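D-glucosaminate-6-phosphate ammonia lyase (Salmonella typhimurium, PDB 7LCE) belongs to the pyridoxal-phosphate-dependent enzymes of fold type I, in the selenocysteine synthase family, and carries its cofactor covalently on a lysine. Local coordinates at residues A75-A80 with T121-L126; V81-T86 with A231-Q236; M102-V107 with G128-E133; T153-Y158 with H183-V188; G203-I208 with T224-W229. All coordinates share one frame; numbering follows the deposited sequence. Where two conformers were deposited one is given.

Contact 1: residues A75-A80 with T121-L126; sequences AGIAIA and TSAIRL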
# COMPACT_ATOMS: atom_id res chain seq x y z
N ALA A 75 4.64 -17.00 32.25
CA ALA A 75 4.95 -15.59 32.40
C ALA A 75 6.44 -15.33 32.21
O ALA A 75 6.82 -14.28 31.67
CB ALA A 75 4.51 -15.09 33.78
N GLY A 76 7.29 -16.26 32.63
CA GLY A 76 8.72 -16.10 32.41
C GLY A 76 9.08 -16.08 30.94
O GLY A 76 9.97 -15.34 30.51
N ILE A 77 8.38 -16.88 30.13
CA ILE A 77 8.61 -16.88 28.69
C ILE A 77 8.18 -15.54 28.09
O ILE A 77 8.91 -14.94 27.30
CB ILE A 77 7.89 -18.06 28.02
CG1 ILE A 77 8.46 -19.38 28.52
CG2 ILE A 77 7.98 -17.95 26.51
CD1 ILE A 77 7.77 -20.60 27.95
N ALA A 78 7.00 -15.06 28.47
CA ALA A 78 6.52 -13.79 27.94
C ALA A 78 7.43 -12.64 28.34
O ALA A 78 7.76 -11.78 27.51
CB ALA A 78 5.09 -13.52 28.42
N ILE A 79 7.87 -12.61 29.60
CA ILE A 79 8.72 -11.51 30.06
C ILE A 79 10.10 -11.59 29.42
O ILE A 79 10.66 -10.57 29.00
CB ILE A 79 8.81 -11.52 31.60
CG1 ILE A 79 7.46 -11.21 32.22
CG2 ILE A 79 9.85 -10.52 32.08
CD1 ILE A 79 7.44 -11.34 33.73
N ALA A 80 10.66 -12.80 29.32
CA ALA A 80 11.99 -12.94 28.73
C ALA A 80 12.00 -12.48 27.28
O ALA A 80 12.95 -11.82 26.83
CB ALA A 80 12.47 -14.38 28.84
N THR A 121 3.47 -20.60 21.90
CA THR A 121 3.38 -19.42 21.05
C THR A 121 2.62 -18.30 21.74
O THR A 121 2.93 -17.12 21.53
CB THR A 121 2.70 -19.77 19.73
OG1 THR A 121 1.29 -19.88 19.93
CG2 THR A 121 3.22 -21.10 19.20
N SER A 122 1.61 -18.64 22.55
CA SER A 122 0.83 -17.61 23.22
C SER A 122 1.69 -16.79 24.18
O SER A 122 1.60 -15.56 24.21
CB SER A 122 -0.35 -18.23 23.96
OG SER A 122 -1.34 -18.68 23.04
N ALA A 123 2.53 -17.47 24.96
CA ALA A 123 3.42 -16.74 25.85
C ALA A 123 4.40 -15.87 25.06
O ALA A 123 4.66 -14.72 25.42
CB ALA A 123 4.17 -17.71 26.76
N ILE A 124 4.93 -16.41 23.96
CA ILE A 124 5.83 -15.65 23.11
C ILE A 124 5.12 -14.43 22.52
O ILE A 124 5.68 -13.33 22.46
CB ILE A 124 6.42 -16.55 22.01
CG1 ILE A 124 7.27 -17.66 22.64
CG2 ILE A 124 7.26 -15.75 21.04
CD1 ILE A 124 7.56 -18.80 21.71
N ARG A 125 3.87 -14.61 22.07
CA ARG A 125 3.15 -13.49 21.48
C ARG A 125 2.82 -12.41 22.51
O ARG A 125 2.74 -11.23 22.15
CB ARG A 125 1.87 -13.97 20.80
CG ARG A 125 1.41 -13.07 19.65
CD ARG A 125 0.04 -13.48 19.10
NE ARG A 125 0.07 -14.75 18.39
CZ ARG A 125 -0.43 -15.88 18.87
NH1 ARG A 125 -1.01 -15.93 20.06
NH2 ARG A 125 -0.34 -16.99 18.14
N LEU A 126 2.63 -12.79 23.77
CA LEU A 126 2.37 -11.80 24.81
C LEU A 126 3.57 -10.89 25.03
O LEU A 126 3.41 -9.72 25.38
CB LEU A 126 1.99 -12.48 26.12
CG LEU A 126 0.55 -12.97 26.28
CD1 LEU A 126 0.42 -13.73 27.58
CD2 LEU A 126 -0.42 -11.80 26.23

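Contact 2: residues V81-T86 with A231-Q236; sequences VAAAIT and AACKAQ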
# COMPACT_ATOMS: atom_id res chain seq x y z
N VAL A 81 10.95 -12.80 26.52
CA VAL A 81 10.85 -12.33 25.14
C VAL A 81 10.74 -10.81 25.11
O VAL A 81 11.43 -10.14 24.33
CB VAL A 81 9.67 -13.01 24.43
CG1 VAL A 81 9.44 -12.37 23.06
CG2 VAL A 81 9.93 -14.49 24.27
N ALA A 82 9.87 -10.25 25.96
CA ALA A 82 9.76 -8.80 26.04
C ALA A 82 11.08 -8.17 26.45
O ALA A 82 11.41 -7.06 26.00
CB ALA A 82 8.66 -8.41 27.02
N ALA A 83 11.85 -8.84 27.30
CA ALA A 83 13.18 -8.35 27.65
C ALA A 83 14.10 -8.34 26.44
O ALA A 83 14.90 -7.41 26.27
CB ALA A 83 13.77 -9.20 28.78
N ALA A 84 14.02 -9.37 25.60
CA ALA A 84 14.88 -9.42 24.42
C ALA A 84 14.47 -8.40 23.37
O ALA A 84 15.32 -7.92 22.61
CB ALA A 84 14.87 -10.83 23.82
N ILE A 85 13.19 -8.06 23.31
CA ILE A 85 12.71 -7.11 22.31
C ILE A 85 12.89 -5.67 22.77
O ILE A 85 13.33 -4.81 22.00
CB ILE A 85 11.24 -7.41 21.96
CG1 ILE A 85 11.13 -8.80 21.33
CG2 ILE A 85 10.69 -6.36 21.02
CD1 ILE A 85 9.73 -9.18 20.93
N THR A 86 12.57 -5.39 24.04
CA THR A 86 12.63 -4.02 24.54
C THR A 86 14.02 -3.61 25.00
O THR A 86 14.29 -2.40 25.08
CB THR A 86 11.65 -3.84 25.71
OG1 THR A 86 12.01 -4.73 26.77
CG2 THR A 86 10.23 -4.14 25.27
N ALA A 231 17.98 -7.79 34.14
CA ALA A 231 17.56 -6.41 34.37
C ALA A 231 16.47 -5.99 33.40
O ALA A 231 15.52 -5.29 33.78
CB ALA A 231 18.77 -5.47 34.26
N ALA A 232 16.58 -6.41 32.13
CA ALA A 232 15.53 -6.11 31.16
C ALA A 232 14.24 -6.84 31.50
O ALA A 232 13.15 -6.36 31.17
CB ALA A 232 15.99 -6.47 29.75
N CYS A 233 14.33 -8.00 32.16
CA CYS A 233 13.13 -8.67 32.64
C CYS A 233 12.48 -7.86 33.76
O CYS A 233 11.27 -7.65 33.76
CB CYS A 233 13.46 -10.08 33.11
SG CYS A 233 14.05 -11.18 31.81
N LYS A 234 13.29 -7.41 34.73
CA LYS A 234 12.76 -6.61 35.82
C LYS A 234 12.06 -5.36 35.31
O LYS A 234 11.05 -4.94 35.88
CB LYS A 234 13.89 -6.22 36.78
CG LYS A 234 14.53 -7.39 37.50
CD LYS A 234 15.64 -6.93 38.44
CE LYS A 234 16.24 -8.11 39.20
NZ LYS A 234 17.32 -7.68 40.13
N ALA A 235 12.55 -4.78 34.21
CA ALA A 235 11.97 -3.57 33.65
C ALA A 235 10.54 -3.77 33.17
O ALA A 235 9.86 -2.78 32.88
CB ALA A 235 12.83 -3.06 32.49
N GLN A 236 10.07 -5.01 33.05
CA GLN A 236 8.73 -5.28 32.55
C GLN A 236 7.64 -5.06 33.60
O GLN A 236 6.46 -5.23 33.27
CB GLN A 236 8.66 -6.71 32.02
CG GLN A 236 9.74 -7.05 30.99
CD GLN A 236 9.68 -6.17 29.75
OE1 GLN A 236 8.60 -5.74 29.34
NE2 GLN A 236 10.84 -5.89 29.16

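Contact 3: residues M102-V107 with G128-E133; sequences MANEVV and GGRIVE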
# COMPACT_ATOMS: atom_id res chain seq x y z
N MET A 102 9.96 -3.13 15.39
CA MET A 102 11.11 -3.51 16.19
C MET A 102 11.61 -4.88 15.74
O MET A 102 10.94 -5.62 15.03
CB MET A 102 10.77 -3.56 17.68
CG MET A 102 9.97 -2.40 18.22
SD MET A 102 9.58 -2.69 19.96
CE MET A 102 8.52 -1.30 20.33
N ALA A 103 12.82 -5.21 16.20
CA ALA A 103 13.31 -6.57 16.05
C ALA A 103 12.55 -7.45 17.03
O ALA A 103 12.78 -7.38 18.24
CB ALA A 103 14.81 -6.63 16.30
N ASN A 104 11.64 -8.28 16.52
CA ASN A 104 10.73 -9.03 17.37
C ASN A 104 10.63 -10.51 17.01
O ASN A 104 9.80 -11.22 17.58
CB ASN A 104 9.32 -8.42 17.34
CG ASN A 104 8.79 -8.25 15.93
OD1 ASN A 104 9.30 -8.85 14.98
ND2 ASN A 104 7.75 -7.43 15.78
N GLU A 105 11.44 -10.99 16.07
CA GLU A 105 11.34 -12.39 15.66
C GLU A 105 12.06 -13.28 16.67
O GLU A 105 13.21 -13.02 17.03
CB GLU A 105 11.93 -12.57 14.26
CG GLU A 105 11.08 -11.95 13.17
CD GLU A 105 11.68 -12.14 11.79
OE1 GLU A 105 12.74 -12.79 11.67
OE2 GLU A 105 11.09 -11.62 10.81
N VAL A 106 11.37 -14.32 17.13
CA VAL A 106 11.93 -15.32 18.03
C VAL A 106 12.13 -16.60 17.23
O VAL A 106 11.17 -17.16 16.70
CB VAL A 106 11.02 -15.57 19.24
CG1 VAL A 106 11.54 -16.74 20.05
CG2 VAL A 106 10.93 -14.32 20.11
N VAL A 107 13.38 -17.05 17.14
CA VAL A 107 13.75 -18.19 16.32
C VAL A 107 13.79 -19.44 17.19
O VAL A 107 14.51 -19.48 18.19
CB VAL A 107 15.10 -17.96 15.63
CG1 VAL A 107 15.58 -19.24 14.98
CG2 VAL A 107 14.98 -16.85 14.60
N GLY A 128 5.49 -9.87 22.68
CA GLY A 128 5.71 -9.13 21.46
C GLY A 128 6.45 -9.89 20.38
O GLY A 128 6.75 -9.32 19.33
N GLY A 129 6.76 -11.17 20.61
CA GLY A 129 7.56 -11.92 19.67
C GLY A 129 6.74 -12.49 18.53
O GLY A 129 5.56 -12.79 18.66
N ARG A 130 7.38 -12.59 17.37
CA ARG A 130 6.84 -13.29 16.21
C ARG A 130 7.70 -14.52 15.97
O ARG A 130 8.92 -14.42 15.85
CB ARG A 130 6.82 -12.37 14.98
CG ARG A 130 5.96 -11.14 15.18
CD ARG A 130 5.97 -10.22 13.97
NE ARG A 130 5.50 -10.90 12.77
CZ ARG A 130 4.22 -10.95 12.41
NH1 ARG A 130 3.28 -10.37 13.13
NH2 ARG A 130 3.89 -11.59 11.29
N ILE A 131 7.05 -15.69 15.90
CA ILE A 131 7.77 -16.96 15.86
C ILE A 131 8.33 -17.21 14.47
O ILE A 131 7.63 -17.04 13.46
CB ILE A 131 6.86 -18.11 16.31
CG1 ILE A 131 6.54 -17.97 17.80
CG2 ILE A 131 7.51 -19.45 16.02
CD1 ILE A 131 6.13 -19.26 18.45
N VAL A 132 9.59 -17.62 14.41
CA VAL A 132 10.23 -18.12 13.19
C VAL A 132 10.64 -19.56 13.45
O VAL A 132 11.52 -19.82 14.28
CB VAL A 132 11.44 -17.27 12.79
CG1 VAL A 132 12.22 -17.96 11.68
CG2 VAL A 132 11.00 -15.88 12.35
N GLU A 133 10.02 -20.50 12.74
CA GLU A 133 10.25 -21.92 12.96
C GLU A 133 11.39 -22.42 12.08
O GLU A 133 11.48 -22.07 10.90
CB GLU A 133 8.98 -22.73 12.69
CG GLU A 133 7.92 -22.60 13.76
CD GLU A 133 6.61 -23.25 13.36
OE1 GLU A 133 6.08 -22.90 12.29
OE2 GLU A 133 6.12 -24.12 14.12

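Contact 4: residues T153-Y158 with H183-V188; sequences TAALLY and HLPLIV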
# COMPACT_ATOMS: atom_id res chain seq x y z
N THR A 153 15.56 -10.48 13.88
CA THR A 153 15.57 -11.49 14.93
C THR A 153 15.86 -10.85 16.28
O THR A 153 16.77 -10.03 16.40
CB THR A 153 16.60 -12.57 14.62
OG1 THR A 153 16.30 -13.18 13.36
CG2 THR A 153 16.59 -13.64 15.70
N ALA A 154 15.09 -11.23 17.30
CA ALA A 154 15.25 -10.68 18.64
C ALA A 154 15.82 -11.66 19.64
O ALA A 154 16.50 -11.22 20.58
CB ALA A 154 13.90 -10.17 19.17
N ALA A 155 15.59 -12.96 19.47
CA ALA A 155 16.10 -13.95 20.41
C ALA A 155 15.97 -15.34 19.78
O ALA A 155 15.22 -15.54 18.82
CB ALA A 155 15.34 -13.91 21.74
N LEU A 156 16.71 -16.29 20.36
CA LEU A 156 16.57 -17.70 20.04
C LEU A 156 15.94 -18.41 21.24
O LEU A 156 16.24 -18.07 22.39
CB LEU A 156 17.92 -18.34 19.72
CG LEU A 156 18.57 -18.06 18.36
CD1 LEU A 156 19.11 -16.64 18.28
CD2 LEU A 156 19.68 -19.07 18.09
N LEU A 157 15.08 -19.38 20.97
CA LEU A 157 14.35 -20.09 22.02
C LEU A 157 14.61 -21.58 21.91
O LEU A 157 14.37 -22.19 20.86
CB LEU A 157 12.85 -19.80 21.95
CG LEU A 157 12.04 -20.44 23.08
CD1 LEU A 157 12.30 -19.71 24.37
CD2 LEU A 157 10.56 -20.45 22.75
N TYR A 158 15.09 -22.17 23.00
CA TYR A 158 15.26 -23.61 23.13
C TYR A 158 14.31 -24.12 24.21
O TYR A 158 14.29 -23.58 25.32
CB TYR A 158 16.71 -23.97 23.48
CG TYR A 158 17.01 -25.45 23.42
CD1 TYR A 158 16.72 -26.28 24.50
CD2 TYR A 158 17.61 -26.02 22.31
CE1 TYR A 158 17.00 -27.64 24.46
CE2 TYR A 158 17.90 -27.37 22.26
CZ TYR A 158 17.59 -28.18 23.34
OH TYR A 158 17.87 -29.53 23.30
N HIS A 183 25.30 -12.07 18.62
CA HIS A 183 25.04 -11.21 19.77
C HIS A 183 23.54 -11.07 20.02
O HIS A 183 23.00 -9.97 20.20
CB HIS A 183 25.71 -9.85 19.60
CG HIS A 183 27.20 -9.90 19.71
ND1 HIS A 183 27.85 -10.31 20.86
CD2 HIS A 183 28.17 -9.62 18.81
CE1 HIS A 183 29.15 -10.27 20.66
NE2 HIS A 183 29.38 -9.86 19.43
N LEU A 184 22.86 -12.21 20.02
CA LEU A 184 21.46 -12.32 20.36
C LEU A 184 21.28 -13.13 21.63
O LEU A 184 22.04 -14.07 21.88
CB LEU A 184 20.68 -12.99 19.22
CG LEU A 184 20.67 -12.23 17.89
CD1 LEU A 184 19.92 -13.03 16.84
CD2 LEU A 184 20.07 -10.85 18.07
N PRO A 185 20.30 -12.79 22.46
CA PRO A 185 20.09 -13.56 23.69
C PRO A 185 19.45 -14.90 23.40
O PRO A 185 18.58 -15.02 22.53
CB PRO A 185 19.16 -12.66 24.51
CG PRO A 185 18.40 -11.89 23.49
CD PRO A 185 19.37 -11.65 22.35
N LEU A 186 19.90 -15.92 24.12
CA LEU A 186 19.34 -17.26 24.03
C LEU A 186 18.42 -17.50 25.21
O LEU A 186 18.83 -17.35 26.37
CB LEU A 186 20.44 -18.33 23.99
CG LEU A 186 19.93 -19.77 24.09
CD1 LEU A 186 18.97 -20.08 22.95
CD2 LEU A 186 21.07 -20.76 24.12
N ILE A 187 17.18 -17.89 24.93
CA ILE A 187 16.16 -18.13 25.94
C ILE A 187 15.89 -19.62 25.99
O ILE A 187 15.70 -20.26 24.95
CB ILE A 187 14.88 -17.34 25.64
CG1 ILE A 187 15.20 -15.85 25.51
CG2 ILE A 187 13.84 -17.56 26.73
CD1 ILE A 187 14.00 -15.00 25.18
N VAL A 188 15.88 -20.18 27.19
CA VAL A 188 15.67 -21.61 27.40
C VAL A 188 14.43 -21.80 28.25
O VAL A 188 14.33 -21.22 29.34
CB VAL A 188 16.89 -22.29 28.05
CG1 VAL A 188 16.54 -23.71 28.44
CG2 VAL A 188 18.07 -22.27 27.10

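Contact 5: residues G203-I208 with T224-W229; sequences GADMVI and TGRKTW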
# COMPACT_ATOMS: atom_id res chain seq x y z
N GLY A 203 25.68 -21.63 28.86
CA GLY A 203 25.83 -20.37 28.18
C GLY A 203 24.54 -19.68 27.80
O GLY A 203 24.58 -18.64 27.13
N ALA A 204 23.39 -20.22 28.21
CA ALA A 204 22.12 -19.58 27.92
C ALA A 204 22.01 -18.26 28.67
O ALA A 204 22.49 -18.13 29.80
CB ALA A 204 20.96 -20.50 28.29
N ASP A 205 21.37 -17.28 28.03
CA ASP A 205 21.27 -15.95 28.64
C ASP A 205 20.12 -15.87 29.64
O ASP A 205 20.28 -15.25 30.70
CB ASP A 205 21.11 -14.90 27.54
CG ASP A 205 22.34 -14.79 26.66
OD1 ASP A 205 23.42 -14.42 27.19
OD2 ASP A 205 22.24 -15.09 25.45
N MET A 206 18.98 -16.48 29.34
CA MET A 206 17.83 -16.48 30.25
C MET A 206 17.19 -17.86 30.24
O MET A 206 16.82 -18.37 29.18
CB MET A 206 16.80 -15.42 29.85
CG MET A 206 17.28 -13.99 29.98
SD MET A 206 16.09 -12.79 29.35
CE MET A 206 16.26 -12.98 27.58
N VAL A 207 17.03 -18.45 31.43
CA VAL A 207 16.42 -19.76 31.60
C VAL A 207 15.21 -19.63 32.52
O VAL A 207 15.26 -18.92 33.53
CB VAL A 207 17.43 -20.78 32.18
CG1 VAL A 207 16.83 -22.17 32.22
CG2 VAL A 207 18.71 -20.77 31.35
N ILE A 208 14.12 -20.30 32.16
CA ILE A 208 12.84 -20.17 32.85
C ILE A 208 12.49 -21.50 33.51
O ILE A 208 12.54 -22.55 32.87
CB ILE A 208 11.72 -19.74 31.89
CG1 ILE A 208 11.98 -18.34 31.33
CG2 ILE A 208 10.37 -19.78 32.59
CD1 ILE A 208 12.76 -18.33 30.04
N THR A 224 16.32 -16.92 35.25
CA THR A 224 17.69 -16.87 35.76
C THR A 224 18.66 -16.77 34.59
O THR A 224 18.44 -17.38 33.54
CB THR A 224 18.00 -18.10 36.63
OG1 THR A 224 19.32 -17.98 37.19
CG2 THR A 224 17.90 -19.39 35.83
N GLY A 225 19.72 -15.98 34.76
CA GLY A 225 20.66 -15.80 33.67
C GLY A 225 21.60 -14.63 33.92
O GLY A 225 21.93 -14.31 35.07
N ARG A 226 22.02 -14.00 32.82
CA ARG A 226 22.97 -12.90 32.92
C ARG A 226 22.29 -11.64 33.44
O ARG A 226 21.12 -11.38 33.15
CB ARG A 226 23.62 -12.64 31.56
CG ARG A 226 24.34 -13.86 30.99
CD ARG A 226 25.38 -13.47 29.96
NE ARG A 226 26.17 -14.63 29.55
CZ ARG A 226 27.19 -15.12 30.23
NH1 ARG A 226 27.57 -14.60 31.38
NH2 ARG A 226 27.84 -16.18 29.75
N LYS A 227 23.05 -10.86 34.21
CA LYS A 227 22.48 -9.70 34.89
C LYS A 227 21.95 -8.66 33.91
O LYS A 227 20.93 -8.01 34.20
CB LYS A 227 23.52 -9.07 35.81
CG LYS A 227 22.95 -8.13 36.86
CD LYS A 227 24.03 -7.62 37.80
CE LYS A 227 23.43 -6.82 38.94
NZ LYS A 227 24.48 -6.30 39.86
N THR A 228 22.60 -8.49 32.76
CA THR A 228 22.15 -7.47 31.81
C THR A 228 20.76 -7.80 31.25
O THR A 228 19.95 -6.90 31.03
CB THR A 228 23.16 -7.31 30.68
OG1 THR A 228 23.35 -8.57 30.02
CG2 THR A 228 24.49 -6.82 31.22
N TRP A 229 20.48 -9.08 31.02
CA TRP A 229 19.17 -9.47 30.49
C TRP A 229 18.13 -9.62 31.59
O TRP A 229 16.95 -9.32 31.37
CB TRP A 229 19.29 -10.76 29.68
CG TRP A 229 19.98 -10.56 28.37
CD1 TRP A 229 21.21 -11.05 28.01
CD2 TRP A 229 19.50 -9.81 27.25
NE1 TRP A 229 21.51 -10.65 26.73
CE2 TRP A 229 20.48 -9.89 26.24
CE3 TRP A 229 18.34 -9.08 27.00
CZ2 TRP A 229 20.33 -9.27 25.01
CZ3 TRP A 229 18.19 -8.46 25.77
CH2 TRP A 229 19.18 -8.56 24.79

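Contact 1: residues A75-A80 with T121-L126
Ile77 turns its CG2 methyl toward the helix of Ala123 and rests it between two side chains, 3.8 Å from Ala123 CB and 3.9 Å from Ile124 CG1. That branch stands anti to the backbone N (chi1 of CG1 -64°) and does the touching. Ala123 meets it with a CB that points toward the partner helix; the CB of Ile124 points away, but its CG1 methylene comes against the Ile77 methyl, where the two side chains cross obliquely.

One residue further on, Ala78 lies over the backbone instead. Its CB sits 3.3 Å from Ala123 O and 4.0 Å from Leu126 CB, and its CA makes a CA-H...O contact with the same carbonyl. The small side chains of Ala78 and Ala123 let the axes approach to 7.3 Å, with the N-to-C directions 38° apart, and their CA atoms are the nearest pair. Apart from the Ala123 carbonyl, the contact is between aliphatic groups, and all five touching residues are buried.

Leu126 meets Leu126 of a second subunit, while Arg125 NH1 bonds to Met96 O of that subunit. Within the chain, helix 73-86 and helix 120-126 pack here beside the mixed sheet of the large domain: Ile77 reaches Asp189 of strand 186-189, and Ile124 reaches Ile131 of strand 130-134.

Contact 2: residues V81-T86 with A231-Q236
The CA atoms of Ala83 and Ala232 come within 4.8 Å where the end of helix 73-86 meets helix 227-234, an alanine-rich helix-helix packing on the large domain of a fold type I enzyme. Ala83 directs its CB at the neighbour and packs against Ala232 CB and Cys233 SG, each 3.6 Å from it. Such small groups allow the two backbones to run close together, and Cys233, whose own CB points away, still brings its sulfur to the contact.

Beside this apolar patch the amide of Gln236 makes the polar link. Its chain folds at chi2 (-61°), which turns the amide back toward the alanines instead of outward. OE1 then lies 3.5 Å from Ala82 CB, and NE2 serves two acceptors: Ala232 O one turn back in its own segment, at 3.1 Å, and the hydroxyl of Thr86 in the other helix. Thr86 and Gln236 approach from opposite directions. The hydroxyl is also bonded to Gly88 N, just beyond its own helix, and lies close to Ala82 O in a geometry too doubtful to interpret. Gln236 thus links the Ala232 carbonyl to the Thr86 hydroxyl. The crossing bond runs from Gln236 NE2 to Thr86 OG1 over 2.9 Å, with OG1 almost exactly in the plane of the amide.

Contact 3: residues M102-V107 with G128-E133
Asn104 O receives the backbone N-H of Arg130 at 2.8 Å and nearly straight (164°), and the CA of Gly129 adds a CA-H...O contact to the same oxygen at 3.1 Å. From there the parallel pairing continues through Val106, whose N donates to Arg130 O and whose O accepts from Val132 N, both at 2.8 Å. Glu105 thus stands beside Arg130, Val106 beside Ile131 and Val107 beside Val132.

On the face carrying Glu105, Arg130, Val107 and Val132, Val132 is wedged between two neighbours. The extended Glu105 chain passes slantwise over Val132 CG2, with OE1 3.6 Å from it, while Val132 CB meets Val107 CG2 at 4.0 Å, the two valines lying side by side and pointing the same way. Asn104 and Arg130 also run alongside each other: Arg130 CD passes 3.7 Å from Asn104 OD1, and the amide and guanidinium planes are 37° apart. Asn104 CG takes the position between its backbone N and carbonyl carbon (chi1 53°), and its ND2 bonds to Ser99 OG. Ser99 also bonds to Gly128 O, so one serine joins the two segments from outside them.

Gly128 closes helix 120-126 in a Schellman motif, and that helix of the beta-alpha-beta unit packs through Ile124 on Val106 and Ile131. Strand 105-109 has strand 153-159 on its other side, while strand 130-134 is the outermost of this sheet within the chain.

Contact 4: residues T153-Y158 with H183-V188
Leu157 and Ile187 form the tight heart of this strand pair: Leu157 CD1 lies 3.5 Å from Ile187 CG2. Leu157 holds CG anti to its backbone N (chi1 -176°), and this swings CD1 across to the neighbouring strand. Ile187 extends its other branch the opposite way along the pair, where CD1 meets Ala155 CB at 3.8 Å. Pro185 continues the same layer, its CG and CD lying over Ala154 O.

The backbones are parallel and well paired. Leu156 N donates to Pro185 O, Ile187 N to Leu156 O and Tyr158 N to Ile187 O, with donor-acceptor distances between 2.7 and 3.1 Å. On the face of Leu156, Leu186, Tyr158 and Val188, Leu186 folds CD1 back toward Leu156, 3.8 Å from its CB.

Leu184, ahead of the strand, is partly exposed yet still well packed: its CD1 reaches Thr153 CG2 at 3.6 Å and touches Leu156 CD1, crossing both side chains at about a right angle. The looser side is at the other end, where Tyr158 is partly exposed. Of its side chain, CB approaches Val188 CG2 at 4.2 Å, while the ring leads away to edge-to-face contacts with His112 and Phe175.

The two strands belong to a beta-alpha-beta unit whose helix 172-181 packs on Leu156 and Leu186. Helix 73-86 lies against the opposite face through Ala80 and Ala84, and strands 105-109 and 206-210 flank the pair.

Contact 5: residues G203-I208 with T224-W229
Met206 brings its sulfur against Trp229, with SD 3.8 Å from Trp229 CB. Its CG sits beside the backbone N (chi1 -65°) and the chain runs on extended to SD (chi2 174°); the bend at chi3 (-75°) then brings CE obliquely to the ring. The two side chains cross at about a right angle, and SD lies 5.4 Å from the centroid of the five-membered ring, an oblique Met-aromatic contact. Nearer CD1 of the same ring, Asp205 sets CB 3.9 Å from Trp229 CD1. Its OD2 bonds to Leu186 N, its strongest partner, and OD1 lies near the guanidinium edge of Arg226, in its plane; the ion pair to NE is long, and doubtful because Arg226 has two conformers.

Thr224 places OG1 anti to its backbone N, where it bonds to Thr62 OG1 and Ser67 OG. Its CG2 consequently packs on Val207 CB at 3.9 Å.

Val207 and Thr224 form a hydrogen-bonded antiparallel pair with two N-to-O bonds of 2.8 Å. Arg226 N, at the N-cap of helix 227-234, donates to Asp205 O at 3.0 Å. Together they close the base of the 206-210/221-225 beta hairpin, whose second strand is the antiparallel one characteristic of the seven-stranded sheet of fold type I enzymes.

Overall arrangement
Contacts 3, 4 and 5 are every other strand pairing across one mixed sheet, their neighbouring centres about 10 Å apart; probable hydrogen bonds from Ala154 N to Glu105 O and from Val188 N to Met206 O supply the pairings between. Contacts 3 and 5 lie about 18 Å apart and do not touch. Helix 73-86 packs on one face of this sheet, touching Ile187 and Met206 through Ala80, and carries contacts 1 and 2, with centres about 11 Å apart. Helix 227-234 joins contacts 2 and 5, where Cys233 SG meets Met206 SD at 3.6 Å. Lys213, modified by the pyridoxal phosphate cofactor, lies between the hairpin strands of contact 5. A calcium ion sits about 4 Å from the Trp229 side chain.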